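Local coordinates for periplasmic binding protein/LacI transcriptional regulator (Brachyspira murdochii, PDB 4KQC), which probably binds a carbohydrate in the cleft between its two lobes, as solute-binding proteins of bacterial ABC transporters do, at residues A26-K31 with I276-V281; P88-D93 with T282-A287; P5-V10 with V35-V40; H16-T21 with V269-Y274; A109-R114 with I296-K301. All blocks are in the same frame, centred on the assembly; numbering follows the deposited sequence. Where two conformers were deposited one is given.

Contact 1. Residues A26-K31 with I276-V281; sequences AEAAAK and IGFQAV
Ala29 lies over the ring of Phe278 where helix 18-33 packs beside helix 273-288, both on one side of the parallel sheet in the first lobe of a periplasmic-binding-protein fold. The two helical segments run broadly the same way, crossing at -36°, and their axes come within 7.2 Å, a close approach that rests on small residues.

The aromatic part of the contact is a CH-pi interaction. Ala29 CB stands 3.7 Å from the centroid of the Phe278 ring, only 10° off the normal. With CG anti to the backbone N (chi1 -170°), the ring leans across to the other helix, and Ala28 CB reaches its CD2 atom. With an alanine in place of Phe278 the Ala29 methyl is likely to lose the flat surface it rests on, and Ala28 its ring contact.

Aliphatic contacts continue one turn along. The two methyls of Val281 divide the work: CG1 packs 3.7 Å from Ala29 CB and also approaches the backbone of Ala30, while CG2 lies 3.7 Å from Ala26 CB.

Main chain meets main chain at Gly277. Its carbonyl O receives a CA-H...O contact from Ala26 CA at 3.4 Å, and the lack of a side chain permits this, because a CB there would sit 3.0 Å from Ala26 N. Strand 36-40 lies against the same helix 18-33, Ile37 touching both Ala26 and Ala30. At the Phe278 carbonyl, the O atom takes a hydrogen bond from Thr282 OG1 of its own helix while Ala29 CB presses within 3.3 Å of it.

Contact 2. Residues P88-D93 with T282-A287; sequences PLIGFD and TLAYKA
Ile90 meets the helix with all three outer carbons, and its chain crosses that of Leu283 at about a right angle. The CG2 methyl, anti to the backbone N, comes to 3.9 Å from Leu283 CB and also touches the CD1 methyl of Leu283. CG1 packs on the helix backbone, 3.6 Å from Ala284 CA. A bend at chi2 (-53°) turns CD1 toward the helix, 4.1 Å from Leu283 O and 4.3 Å from Ala287 CB. Strand 89-92 and the 282-287 part of helix 273-288 run almost exactly antiparallel, these segments 170° apart with axes 8.3 Å from each other, as a helix laid along a strand of a parallel alpha/beta sheet; this one comes from far along the chain and covers a central strand of the first lobe. Replacing Ile90 with a glycine is likely to cost the packing of CG1 on Ala284 and of CG2 on Leu283, opening a gap between strand and helix. Pro88, just before the strand, adds an end contact: its CB packs 3.9 Å from Ala287 CB, and its CG faces Ala287 O. Around these groups, Leu283 and Ala287 also touch strand 105-110, at Ala109 and Leu106, and Ala284 rests on Ile7 of strand 6-10.

Contact 3. Residues P5-V10 with V35-V40; sequences PYIAVV and VKISFV
Val9 and Phe39 pack on the face of two neighbouring parallel strands that is covered by helices 18-33 and 273-288, the valine CG1 methyl 3.6 Å from the ring atom CD2 of Phe39. Val9 CG1 is directed there by lying anti to its own nitrogen (chi1 -178°). Further along this face Ile7 CB approaches Ile37 CG2, and the Ile7 chain crosses Val35 at roughly a right angle, CG1 to CG2 3.9 Å. On the reverse face Val10 and Val40 meet through their CG2 methyls.

Between the faces runs the backbone ladder. Ile7 N gives a straight bond of 2.9 Å to Lys36 O, nearly along the C=O axis, and Val40 N binds Val9 O in the same manner at 2.9 Å. Ser38 N reaches Ile7 O at 3.2 Å, whereas Val9 N makes only weak, bent bonds to the O and OG of Ser38.

The polar edge belongs to Tyr6, whose ring extends across to Ser38 and brings OH tightly to 3.0 Å from Ser38 CB. That hydroxyl is hydrogen-bonded to Glu58, which also takes a weak bond from Ser38 OG.

Together the strands frame the beta-alpha-beta unit 6-10, 18-33, 36-40. Helix 18-33 lies over Ile37, helix 273-288 over Ile7 and Val9, helix 48-60 over Val10, and strand 66-68 continues the sheet beyond strand 6-10.

Contact 4. Residues H16-T21 with V269-Y274; sequences HKFWVT and VTQDPY
Phe18, on helix 18-33, reaches to Pro273 and Gln271. From CB the side chain leaves anti to the backbone N (chi1 178°), which carries the ring across to the other segment. CG is 4.1 Å from Pro273 CB, and CD1 lies over a face of the neighbouring Trp19 indole, offset toward its rim. CE1 is 4.2 Å from Pro273 CB and lies by Asp93 OD1. On the other branch, CD2 approaches CB and CG of the proline. CE2 has Pro273 CB at 3.7 Å and Gln271 NE2 at 3.6 Å, and CZ, the tip, has the same amide nitrogen at 3.7 Å. The proline carbon is centred over the ring in a CH-pi contact, 12° off the normal, while Gln271 CB lies at the ring edge, in plane; ring and amide planes are 36° apart. The amide is held by others: OE1 by Thr111 OG1, and NE2 by Asp251. One turn on, Thr21 CG2 packs 3.8 Å from Pro273 CG and 3.6 Å from Tyr274 N. Residues 271-272 join strand 267-270 of the second lobe to helix 273-288 of the first, and this crossing packs against Phe18 and Thr21 of helix 18-33, with Ile276 against Phe18.

Contact 5. Residues A109-R114 with I296-K301; sequences ASTDNR and IDTGAK
Strands 105-110 and 296-297 pair in parallel, Ala109 beside Ile296 and Ser110 beside Asp297, through two straight backbone bonds, Ser110 N to Ile296 O at 3.1 Å and Thr298 N to Ser110 O at 2.9 Å, the second arriving from above the carbonyl plane. Ala109 CB faces Ile296 CB on the side covered by helix 273-288. Past the strands the segments stay linked by water: one molecule donates to Thr111 OG1 at 2.7 Å and to Gly299 O at 2.6 Å, and is bonded to Thr298 OG1 at 2.8 Å as well. Thr111 OG1 is hydrogen-bonded also to Gln271 OE1, while its CG2 methyl turns to Gly299 O and Ala300 CB. A second water joins Ser110 OG to Ile296 O.

Asp297 curls back on its own loop in an Asx turn, OD1 accepting from Gly299 N at 2.9 Å, 36° out of the carboxylate plane. Its other oxygen, OD2, stands 4.1 Å from OD2 of Asp112, their carboxylate planes turned 51° from each other. Asp112 caps helix 113-133, its OD1 bound to Ala115 N, and the helix N-terminus probably eases the crowding of like charges.

Here the last strand of the first lobe's sheet is added beside strand 105-110. Both segments then cross to the second lobe, one entering helix 113-133 and the other strand 301-303, as two of the hinge connections of this fold.

Overall arrangement
Contacts 1, 2 and 3 build the body of the first lobe: helix 273-288 packs on helix 18-33 in contact 1 and on strand 89-92 in contact 2, while contact 3 lies at one margin of the sheet. Contact 5 lies at the other margin, its centre 23 Å from that of contact 3. Strand 89-92 pairs with strand 105-110, Gly91 O meeting Ala109 N at 2.9 Å. Asp93 ties contact 2 to contact 4 by touching Phe18 and Trp19. Contacts 4 and 5, centres 12 Å apart, hold the crossings between lobes and are tied by Gln271 OE1 to Thr111 OG1 at 2.6 Å. They probably lie beside the cleft in which sugar-binding relatives hold their ligands.

Contact 1. Residues A26-K31 with I276-V281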
# COMPACT_ATOMS: atom_id res chain seq x y z
N ALA A 26 -10.49 10.65 10.30
CA ALA A 26 -11.26 11.70 9.65
C ALA A 26 -12.31 12.32 10.55
O ALA A 26 -12.43 13.53 10.61
CB ALA A 26 -11.95 11.14 8.39
N GLU A 27 -13.09 11.50 11.25
CA GLU A 27 -14.12 12.00 12.17
C GLU A 27 -13.48 12.79 13.31
O GLU A 27 -14.00 13.81 13.70
CB GLU A 27 -14.98 10.86 12.67
CG GLU A 27 -15.83 10.19 11.56
CD GLU A 27 -16.96 11.01 10.94
OE1 GLU A 27 -17.20 12.15 11.38
OE2 GLU A 27 -17.65 10.49 10.01
N ALA A 28 -12.32 12.34 13.78
CA ALA A 28 -11.63 13.08 14.81
C ALA A 28 -11.24 14.48 14.39
O ALA A 28 -11.49 15.44 15.14
CB ALA A 28 -10.43 12.34 15.37
N ALA A 29 -10.60 14.60 13.23
CA ALA A 29 -10.21 15.89 12.69
C ALA A 29 -11.45 16.69 12.43
O ALA A 29 -11.44 17.92 12.61
CB ALA A 29 -9.41 15.75 11.40
N ALA A 30 -12.54 16.06 11.98
CA ALA A 30 -13.73 16.84 11.67
C ALA A 30 -14.27 17.49 12.96
O ALA A 30 -14.57 18.71 13.02
CB ALA A 30 -14.79 15.98 11.02
N LYS A 31 -14.37 16.70 14.01
CA LYS A 31 -14.87 17.23 15.29
C LYS A 31 -13.93 18.33 15.83
O LYS A 31 -14.40 19.41 16.28
CB LYS A 31 -15.04 16.11 16.30
CG LYS A 31 -15.45 16.58 17.70
CD LYS A 31 -15.71 15.41 18.65
CE LYS A 31 -16.05 15.86 20.09
NZ LYS A 31 -15.41 17.15 20.48
N ILE A 276 -3.75 9.16 8.09
CA ILE A 276 -4.21 9.45 6.73
C ILE A 276 -5.55 10.13 6.80
O ILE A 276 -5.76 11.16 6.18
CB ILE A 276 -4.23 8.19 5.90
CG1 ILE A 276 -2.80 7.72 5.63
CG2 ILE A 276 -4.97 8.38 4.62
CD1 ILE A 276 -2.68 6.31 5.09
N GLY A 277 -6.46 9.59 7.54
CA GLY A 277 -7.78 10.23 7.63
C GLY A 277 -7.77 11.55 8.36
O GLY A 277 -8.40 12.51 7.93
N PHE A 278 -7.04 11.64 9.44
CA PHE A 278 -7.00 12.87 10.22
C PHE A 278 -6.40 14.01 9.37
O PHE A 278 -6.94 15.14 9.32
CB PHE A 278 -6.20 12.65 11.50
CG PHE A 278 -6.32 13.76 12.45
CD1 PHE A 278 -5.56 14.90 12.31
CD2 PHE A 278 -7.16 13.65 13.52
CE1 PHE A 278 -5.65 15.94 13.21
CE2 PHE A 278 -7.29 14.71 14.42
CZ PHE A 278 -6.54 15.86 14.24
N GLN A 279 -5.31 13.69 8.69
CA GLN A 279 -4.58 14.69 7.88
C GLN A 279 -5.36 15.08 6.64
O GLN A 279 -5.34 16.26 6.24
CB GLN A 279 -3.18 14.26 7.55
CG GLN A 279 -2.29 14.19 8.81
CD GLN A 279 -2.14 15.53 9.53
OE1 GLN A 279 -2.13 16.57 8.90
NE2 GLN A 279 -2.06 15.50 10.86
N ALA A 280 -6.09 14.15 6.04
CA ALA A 280 -6.98 14.46 4.90
C ALA A 280 -7.97 15.53 5.27
O ALA A 280 -8.11 16.50 4.54
CB ALA A 280 -7.72 13.21 4.45
N VAL A 281 -8.70 15.35 6.39
CA VAL A 281 -9.70 16.31 6.78
C VAL A 281 -9.03 17.60 7.19
O VAL A 281 -9.61 18.65 6.92
CB VAL A 281 -10.63 15.73 7.85
CG1 VAL A 281 -11.47 16.84 8.50
CG2 VAL A 281 -11.47 14.65 7.23

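Contact 2. Residues P88-D93 with T282-A287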
# COMPACT_ATOMS: atom_id res chain seq x y z
N PRO A 88 -12.24 23.31 -3.24
CA PRO A 88 -10.93 22.80 -2.92
C PRO A 88 -10.92 21.28 -2.85
O PRO A 88 -11.79 20.67 -2.24
CB PRO A 88 -10.66 23.39 -1.55
CG PRO A 88 -11.51 24.60 -1.46
CD PRO A 88 -12.69 24.36 -2.31
N LEU A 89 -9.92 20.70 -3.51
CA LEU A 89 -9.79 19.26 -3.67
C LEU A 89 -8.47 18.78 -3.04
O LEU A 89 -7.42 19.25 -3.43
CB LEU A 89 -9.88 18.86 -5.16
CG LEU A 89 -9.76 17.40 -5.47
CD1 LEU A 89 -10.87 16.52 -4.82
CD2 LEU A 89 -9.70 17.21 -6.98
N ILE A 90 -8.60 17.80 -2.17
CA ILE A 90 -7.47 17.17 -1.46
C ILE A 90 -7.48 15.72 -1.84
O ILE A 90 -8.54 15.07 -1.78
CB ILE A 90 -7.67 17.30 0.06
CG1 ILE A 90 -7.72 18.77 0.51
CG2 ILE A 90 -6.65 16.51 0.90
CD1 ILE A 90 -6.55 19.60 0.05
N GLY A 91 -6.33 15.16 -2.20
CA GLY A 91 -6.24 13.69 -2.28
C GLY A 91 -5.86 13.08 -0.92
O GLY A 91 -5.16 13.71 -0.07
N PHE A 92 -6.23 11.83 -0.72
CA PHE A 92 -5.72 11.09 0.39
C PHE A 92 -5.52 9.64 0.09
O PHE A 92 -6.11 9.11 -0.84
CB PHE A 92 -6.50 11.38 1.68
CG PHE A 92 -7.84 10.74 1.77
CD1 PHE A 92 -8.83 11.15 0.95
CD2 PHE A 92 -8.13 9.77 2.71
CE1 PHE A 92 -10.09 10.62 1.03
CE2 PHE A 92 -9.39 9.22 2.82
CZ PHE A 92 -10.39 9.64 1.95
N ASP A 93 -4.67 8.96 0.87
CA ASP A 93 -4.26 7.59 0.49
C ASP A 93 -3.70 7.65 -0.97
O ASP A 93 -2.97 8.59 -1.29
CB ASP A 93 -5.46 6.61 0.66
CG ASP A 93 -5.05 5.18 0.60
OD1 ASP A 93 -4.42 4.72 1.59
OD2 ASP A 93 -5.31 4.54 -0.42
N THR A 282 -7.91 17.54 7.92
CA THR A 282 -7.19 18.75 8.24
C THR A 282 -6.84 19.59 7.02
O THR A 282 -7.04 20.78 7.04
CB THR A 282 -5.92 18.42 9.07
OG1 THR A 282 -6.34 17.77 10.27
CG2 THR A 282 -5.14 19.69 9.47
N LEU A 283 -6.25 18.98 6.02
CA LEU A 283 -5.89 19.67 4.78
C LEU A 283 -7.15 20.26 4.16
O LEU A 283 -7.14 21.38 3.67
CB LEU A 283 -5.23 18.69 3.80
CG LEU A 283 -3.80 18.26 4.09
CD1 LEU A 283 -3.33 17.16 3.12
CD2 LEU A 283 -2.95 19.49 3.99
N ALA A 284 -8.22 19.48 4.14
CA ALA A 284 -9.43 19.95 3.48
C ALA A 284 -10.04 21.14 4.17
O ALA A 284 -10.46 22.11 3.50
CB ALA A 284 -10.40 18.83 3.36
N TYR A 285 -10.05 21.09 5.48
CA TYR A 285 -10.51 22.17 6.30
C TYR A 285 -9.69 23.40 6.06
O TYR A 285 -10.27 24.51 5.85
CB TYR A 285 -10.56 21.74 7.77
CG TYR A 285 -10.98 22.89 8.65
CD1 TYR A 285 -12.30 23.21 8.73
CD2 TYR A 285 -10.06 23.61 9.37
CE1 TYR A 285 -12.75 24.25 9.51
CE2 TYR A 285 -10.48 24.68 10.17
CZ TYR A 285 -11.84 24.98 10.20
OH TYR A 285 -12.37 26.02 10.96
N LYS A 286 -8.38 23.28 6.13
CA LYS A 286 -7.49 24.46 5.91
C LYS A 286 -7.69 25.04 4.53
O LYS A 286 -7.80 26.29 4.36
CB LYS A 286 -6.01 24.08 6.10
CG LYS A 286 -5.67 23.73 7.55
CD LYS A 286 -4.21 23.34 7.67
CE LYS A 286 -3.82 23.34 9.14
NZ LYS A 286 -2.52 22.69 9.40
N ALA A 287 -7.80 24.17 3.52
CA ALA A 287 -8.02 24.63 2.13
C ALA A 287 -9.38 25.31 2.02
O ALA A 287 -9.51 26.30 1.28
CB ALA A 287 -7.90 23.49 1.15

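Contact 3. Residues P5-V10 with V35-V40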
# COMPACT_ATOMS: atom_id res chain seq x y z
N PRO A 5 -20.62 24.29 8.27
CA PRO A 5 -19.44 23.76 7.63
C PRO A 5 -19.57 22.29 7.30
O PRO A 5 -20.07 21.50 8.11
CB PRO A 5 -18.34 24.03 8.63
CG PRO A 5 -18.85 25.23 9.44
CD PRO A 5 -20.30 25.06 9.48
N TYR A 6 -19.19 21.95 6.07
CA TYR A 6 -19.41 20.62 5.55
C TYR A 6 -18.34 20.26 4.52
O TYR A 6 -18.11 20.99 3.59
CB TYR A 6 -20.79 20.47 4.88
CG TYR A 6 -21.05 19.09 4.26
CD1 TYR A 6 -21.49 18.00 5.03
CD2 TYR A 6 -20.90 18.89 2.88
CE1 TYR A 6 -21.72 16.76 4.43
CE2 TYR A 6 -21.13 17.66 2.27
CZ TYR A 6 -21.56 16.62 3.06
OH TYR A 6 -21.79 15.41 2.46
N ILE A 7 -17.71 19.11 4.75
CA ILE A 7 -16.67 18.60 3.84
C ILE A 7 -16.98 17.17 3.43
O ILE A 7 -17.34 16.30 4.26
CB ILE A 7 -15.28 18.67 4.52
CG1 ILE A 7 -14.81 20.12 4.63
CG2 ILE A 7 -14.25 17.83 3.73
CD1 ILE A 7 -13.54 20.34 5.46
N ALA A 8 -16.91 16.90 2.15
CA ALA A 8 -17.17 15.58 1.60
C ALA A 8 -15.90 14.77 1.57
O ALA A 8 -14.86 15.25 1.07
CB ALA A 8 -17.67 15.71 0.17
N VAL A 9 -15.97 13.58 2.13
CA VAL A 9 -14.88 12.63 2.07
C VAL A 9 -15.31 11.38 1.30
O VAL A 9 -16.22 10.66 1.75
CB VAL A 9 -14.37 12.21 3.45
CG1 VAL A 9 -13.21 11.26 3.29
CG2 VAL A 9 -13.96 13.47 4.23
N VAL A 10 -14.74 11.16 0.11
CA VAL A 10 -15.07 10.02 -0.73
C VAL A 10 -13.93 9.04 -0.64
O VAL A 10 -12.83 9.33 -1.10
CB VAL A 10 -15.38 10.49 -2.16
CG1 VAL A 10 -15.65 9.28 -3.03
CG2 VAL A 10 -16.53 11.49 -2.15
N VAL A 35 -16.39 20.81 11.88
CA VAL A 35 -16.95 20.59 10.55
C VAL A 35 -17.62 19.23 10.51
O VAL A 35 -17.14 18.27 11.11
CB VAL A 35 -15.87 20.81 9.48
CG1 VAL A 35 -14.69 19.86 9.63
CG2 VAL A 35 -16.47 20.61 8.08
N LYS A 36 -18.76 19.14 9.82
CA LYS A 36 -19.42 17.90 9.53
C LYS A 36 -18.81 17.31 8.26
O LYS A 36 -18.50 18.04 7.31
CB LYS A 36 -20.93 18.11 9.29
CG LYS A 36 -21.65 18.63 10.52
CD LYS A 36 -22.16 17.51 11.40
CE LYS A 36 -22.36 17.99 12.82
NZ LYS A 36 -23.26 17.11 13.59
N ILE A 37 -18.59 16.00 8.27
CA ILE A 37 -18.15 15.31 7.07
C ILE A 37 -19.12 14.21 6.66
O ILE A 37 -19.86 13.65 7.48
CB ILE A 37 -16.74 14.68 7.22
CG1 ILE A 37 -16.70 13.55 8.26
CG2 ILE A 37 -15.70 15.78 7.42
CD1 ILE A 37 -15.37 12.80 8.28
N SER A 38 -19.14 13.93 5.37
CA SER A 38 -19.63 12.70 4.82
C SER A 38 -18.44 11.75 4.68
O SER A 38 -17.29 12.19 4.57
CB SER A 38 -20.33 12.99 3.46
OG SER A 38 -19.34 13.28 2.46
N PHE A 39 -18.63 10.45 4.81
CA PHE A 39 -17.51 9.53 4.59
C PHE A 39 -18.08 8.38 3.78
O PHE A 39 -18.72 7.52 4.34
CB PHE A 39 -16.88 9.05 5.91
CG PHE A 39 -15.52 8.37 5.71
CD1 PHE A 39 -15.42 7.01 5.38
CD2 PHE A 39 -14.36 9.08 5.91
CE1 PHE A 39 -14.18 6.41 5.23
CE2 PHE A 39 -13.10 8.52 5.71
CZ PHE A 39 -13.01 7.16 5.38
N VAL A 40 -17.96 8.46 2.47
CA VAL A 40 -18.74 7.64 1.57
C VAL A 40 -17.84 6.88 0.61
O VAL A 40 -16.95 7.47 -0.04
CB VAL A 40 -19.78 8.45 0.73
CG1 VAL A 40 -20.77 9.07 1.66
CG2 VAL A 40 -19.17 9.52 -0.19

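Contact 4. Residues H16-T21 with V269-Y274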
# COMPACT_ATOMS: atom_id res chain seq x y z
N HIS A 16 -11.83 -3.32 2.91
CA HIS A 16 -10.67 -3.56 3.76
C HIS A 16 -10.84 -2.73 5.02
O HIS A 16 -11.14 -1.54 4.90
CB HIS A 16 -9.38 -3.19 3.05
CG HIS A 16 -9.23 -3.90 1.73
ND1 HIS A 16 -9.08 -5.27 1.64
CD2 HIS A 16 -9.29 -3.44 0.46
CE1 HIS A 16 -9.01 -5.62 0.36
NE2 HIS A 16 -9.14 -4.53 -0.37
N LYS A 17 -10.69 -3.34 6.19
CA LYS A 17 -10.97 -2.65 7.47
C LYS A 17 -9.99 -1.52 7.85
O LYS A 17 -10.25 -0.77 8.77
CB LYS A 17 -10.99 -3.64 8.63
CG LYS A 17 -12.16 -4.63 8.64
CD LYS A 17 -11.97 -5.55 9.86
CE LYS A 17 -12.68 -6.89 9.76
NZ LYS A 17 -14.02 -6.81 10.40
N PHE A 18 -8.86 -1.48 7.15
CA PHE A 18 -8.01 -0.26 7.13
C PHE A 18 -8.90 0.97 7.13
O PHE A 18 -8.62 1.93 7.81
CB PHE A 18 -7.21 -0.36 5.85
CG PHE A 18 -6.27 0.80 5.54
CD1 PHE A 18 -6.68 1.89 4.81
CD2 PHE A 18 -4.91 0.73 5.92
CE1 PHE A 18 -5.78 2.86 4.39
CE2 PHE A 18 -4.02 1.74 5.52
CZ PHE A 18 -4.46 2.81 4.80
N TRP A 19 -9.94 0.97 6.30
CA TRP A 19 -10.76 2.14 6.08
C TRP A 19 -11.66 2.51 7.26
O TRP A 19 -12.05 3.69 7.39
CB TRP A 19 -11.55 2.03 4.74
CG TRP A 19 -10.61 2.18 3.62
CD1 TRP A 19 -9.93 1.21 2.99
CD2 TRP A 19 -10.15 3.41 3.07
NE1 TRP A 19 -9.08 1.75 2.05
CE2 TRP A 19 -9.19 3.10 2.09
CE3 TRP A 19 -10.49 4.74 3.28
CZ2 TRP A 19 -8.54 4.08 1.35
CZ3 TRP A 19 -9.81 5.70 2.50
CH2 TRP A 19 -8.87 5.34 1.56
N VAL A 20 -11.93 1.57 8.17
CA VAL A 20 -12.61 1.89 9.42
C VAL A 20 -11.71 2.82 10.26
O VAL A 20 -12.12 3.84 10.84
CB VAL A 20 -12.94 0.60 10.16
CG1 VAL A 20 -13.52 0.87 11.53
CG2 VAL A 20 -13.93 -0.19 9.33
N THR A 21 -10.42 2.48 10.26
CA THR A 21 -9.49 3.31 10.99
C THR A 21 -9.26 4.72 10.35
O THR A 21 -9.13 5.73 11.06
CB THR A 21 -8.16 2.59 11.17
OG1 THR A 21 -8.43 1.30 11.81
CG2 THR A 21 -7.24 3.42 11.99
N VAL A 269 5.63 -3.86 6.02
CA VAL A 269 5.48 -2.45 6.40
C VAL A 269 4.03 -2.08 6.49
O VAL A 269 3.23 -2.56 5.69
CB VAL A 269 6.23 -1.48 5.45
CG1 VAL A 269 7.70 -1.66 5.62
CG2 VAL A 269 5.85 -1.66 4.03
N THR A 270 3.68 -1.27 7.50
CA THR A 270 2.28 -0.82 7.67
C THR A 270 2.21 0.66 7.47
O THR A 270 3.11 1.42 7.79
CB THR A 270 1.67 -1.17 9.05
OG1 THR A 270 0.31 -0.75 9.13
CG2 THR A 270 2.44 -0.58 10.22
N GLN A 271 1.09 1.08 6.93
CA GLN A 271 0.77 2.49 6.88
C GLN A 271 0.16 2.97 8.20
O GLN A 271 0.08 2.22 9.14
CB GLN A 271 -0.19 2.78 5.73
CG GLN A 271 0.17 2.22 4.34
CD GLN A 271 -0.88 2.59 3.31
OE1 GLN A 271 -1.05 3.79 3.00
NE2 GLN A 271 -1.60 1.63 2.81
N ASP A 272 -0.25 4.24 8.27
CA ASP A 272 -0.86 4.83 9.50
C ASP A 272 -2.25 5.37 9.09
O ASP A 272 -2.40 6.57 8.79
CB ASP A 272 0.01 5.94 10.04
CG ASP A 272 -0.48 6.52 11.37
OD1 ASP A 272 -1.61 6.27 11.86
OD2 ASP A 272 0.30 7.27 12.05
N PRO A 273 -3.23 4.45 8.97
CA PRO A 273 -4.55 4.85 8.45
C PRO A 273 -5.23 5.96 9.25
O PRO A 273 -5.82 6.88 8.65
CB PRO A 273 -5.35 3.55 8.47
CG PRO A 273 -4.61 2.64 9.42
CD PRO A 273 -3.17 3.00 9.23
N TYR A 274 -5.12 5.95 10.58
CA TYR A 274 -5.72 7.02 11.33
C TYR A 274 -5.19 8.40 10.93
O TYR A 274 -5.95 9.36 10.75
CB TYR A 274 -5.51 6.80 12.80
CG TYR A 274 -6.21 7.77 13.67
CD1 TYR A 274 -5.63 9.02 13.96
CD2 TYR A 274 -7.40 7.43 14.30
CE1 TYR A 274 -6.28 9.90 14.84
CE2 TYR A 274 -8.04 8.29 15.19
CZ TYR A 274 -7.46 9.53 15.45
OH TYR A 274 -8.04 10.48 16.31

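Contact 5. Residues A109-R114 with I296-K301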
# COMPACT_ATOMS: atom_id res chain seq x y z
N ALA A 109 -2.67 13.79 1.43
CA ALA A 109 -2.12 13.11 2.62
C ALA A 109 -1.99 11.60 2.35
O ALA A 109 -3.00 10.94 2.14
CB ALA A 109 -2.99 13.36 3.80
N SER A 110 -0.78 11.05 2.42
CA SER A 110 -0.58 9.66 2.08
C SER A 110 0.70 9.12 2.57
O SER A 110 1.60 9.89 2.90
CB SER A 110 -0.54 9.49 0.56
OG SER A 110 0.54 10.13 -0.03
N THR A 111 0.80 7.79 2.54
CA THR A 111 2.05 7.10 2.73
C THR A 111 2.93 7.47 1.53
O THR A 111 2.45 7.54 0.39
CB THR A 111 1.75 5.62 2.73
OG1 THR A 111 0.82 5.35 3.81
CG2 THR A 111 3.08 4.81 2.85
N ASP A 112 4.22 7.62 1.71
CA ASP A 112 5.16 7.64 0.58
C ASP A 112 5.51 6.16 0.18
O ASP A 112 6.27 5.46 0.87
CB ASP A 112 6.38 8.44 1.00
CG ASP A 112 7.48 8.50 -0.05
OD1 ASP A 112 7.57 7.65 -0.92
OD2 ASP A 112 8.36 9.39 0.12
N ASN A 113 4.85 5.67 -0.85
CA ASN A 113 5.03 4.29 -1.29
C ASN A 113 6.47 3.88 -1.53
O ASN A 113 6.87 2.80 -1.11
CB ASN A 113 4.21 4.03 -2.55
CG ASN A 113 2.75 3.84 -2.24
OD1 ASN A 113 2.37 3.16 -1.25
ND2 ASN A 113 1.92 4.41 -3.07
N ARG A 114 7.23 4.73 -2.20
CA ARG A 114 8.59 4.40 -2.54
C ARG A 114 9.47 4.24 -1.28
O ARG A 114 10.22 3.27 -1.13
CB ARG A 114 9.22 5.40 -3.50
CG ARG A 114 8.65 5.26 -4.90
CD ARG A 114 8.99 6.47 -5.75
NE ARG A 114 8.58 6.24 -7.15
CZ ARG A 114 7.31 6.33 -7.59
NH1 ARG A 114 6.30 6.72 -6.80
NH2 ARG A 114 7.07 6.05 -8.86
N ILE A 296 1.30 15.99 2.62
CA ILE A 296 1.68 15.46 3.91
C ILE A 296 2.05 14.00 3.76
O ILE A 296 1.29 13.20 3.18
CB ILE A 296 0.55 15.62 4.91
CG1 ILE A 296 0.26 17.12 5.09
CG2 ILE A 296 0.92 14.92 6.17
CD1 ILE A 296 -0.81 17.40 6.05
N ASP A 297 3.22 13.62 4.28
CA ASP A 297 3.69 12.23 4.25
C ASP A 297 3.35 11.62 5.58
O ASP A 297 3.91 12.02 6.62
CB ASP A 297 5.20 12.27 4.02
CG ASP A 297 5.86 10.90 3.98
OD1 ASP A 297 5.18 9.86 4.22
OD2 ASP A 297 7.12 10.89 3.76
N THR A 298 2.46 10.63 5.61
CA THR A 298 2.08 9.99 6.85
C THR A 298 2.99 8.79 7.23
O THR A 298 2.82 8.20 8.30
CB THR A 298 0.58 9.62 6.83
OG1 THR A 298 0.31 8.84 5.67
CG2 THR A 298 -0.31 10.89 6.77
N GLY A 299 3.89 8.41 6.34
CA GLY A 299 4.91 7.43 6.68
C GLY A 299 4.52 5.99 6.76
O GLY A 299 3.41 5.64 6.37
N ALA A 300 5.45 5.13 7.16
CA ALA A 300 5.23 3.72 7.23
C ALA A 300 6.19 3.14 8.23
O ALA A 300 7.19 3.78 8.52
CB ALA A 300 5.40 3.10 5.86
N LYS A 301 5.83 1.99 8.82
CA LYS A 301 6.63 1.39 9.88
C LYS A 301 6.75 -0.11 9.62
O LYS A 301 5.76 -0.76 9.17
CB LYS A 301 5.99 1.57 11.25
CG LYS A 301 6.04 2.97 11.84
CD LYS A 301 5.54 2.87 13.28
CE LYS A 301 5.62 4.17 14.05
NZ LYS A 301 6.95 4.78 13.87
O HOH W 1 1.49 13.08 -0.00
O HOH W 2 0.83 6.20 6.33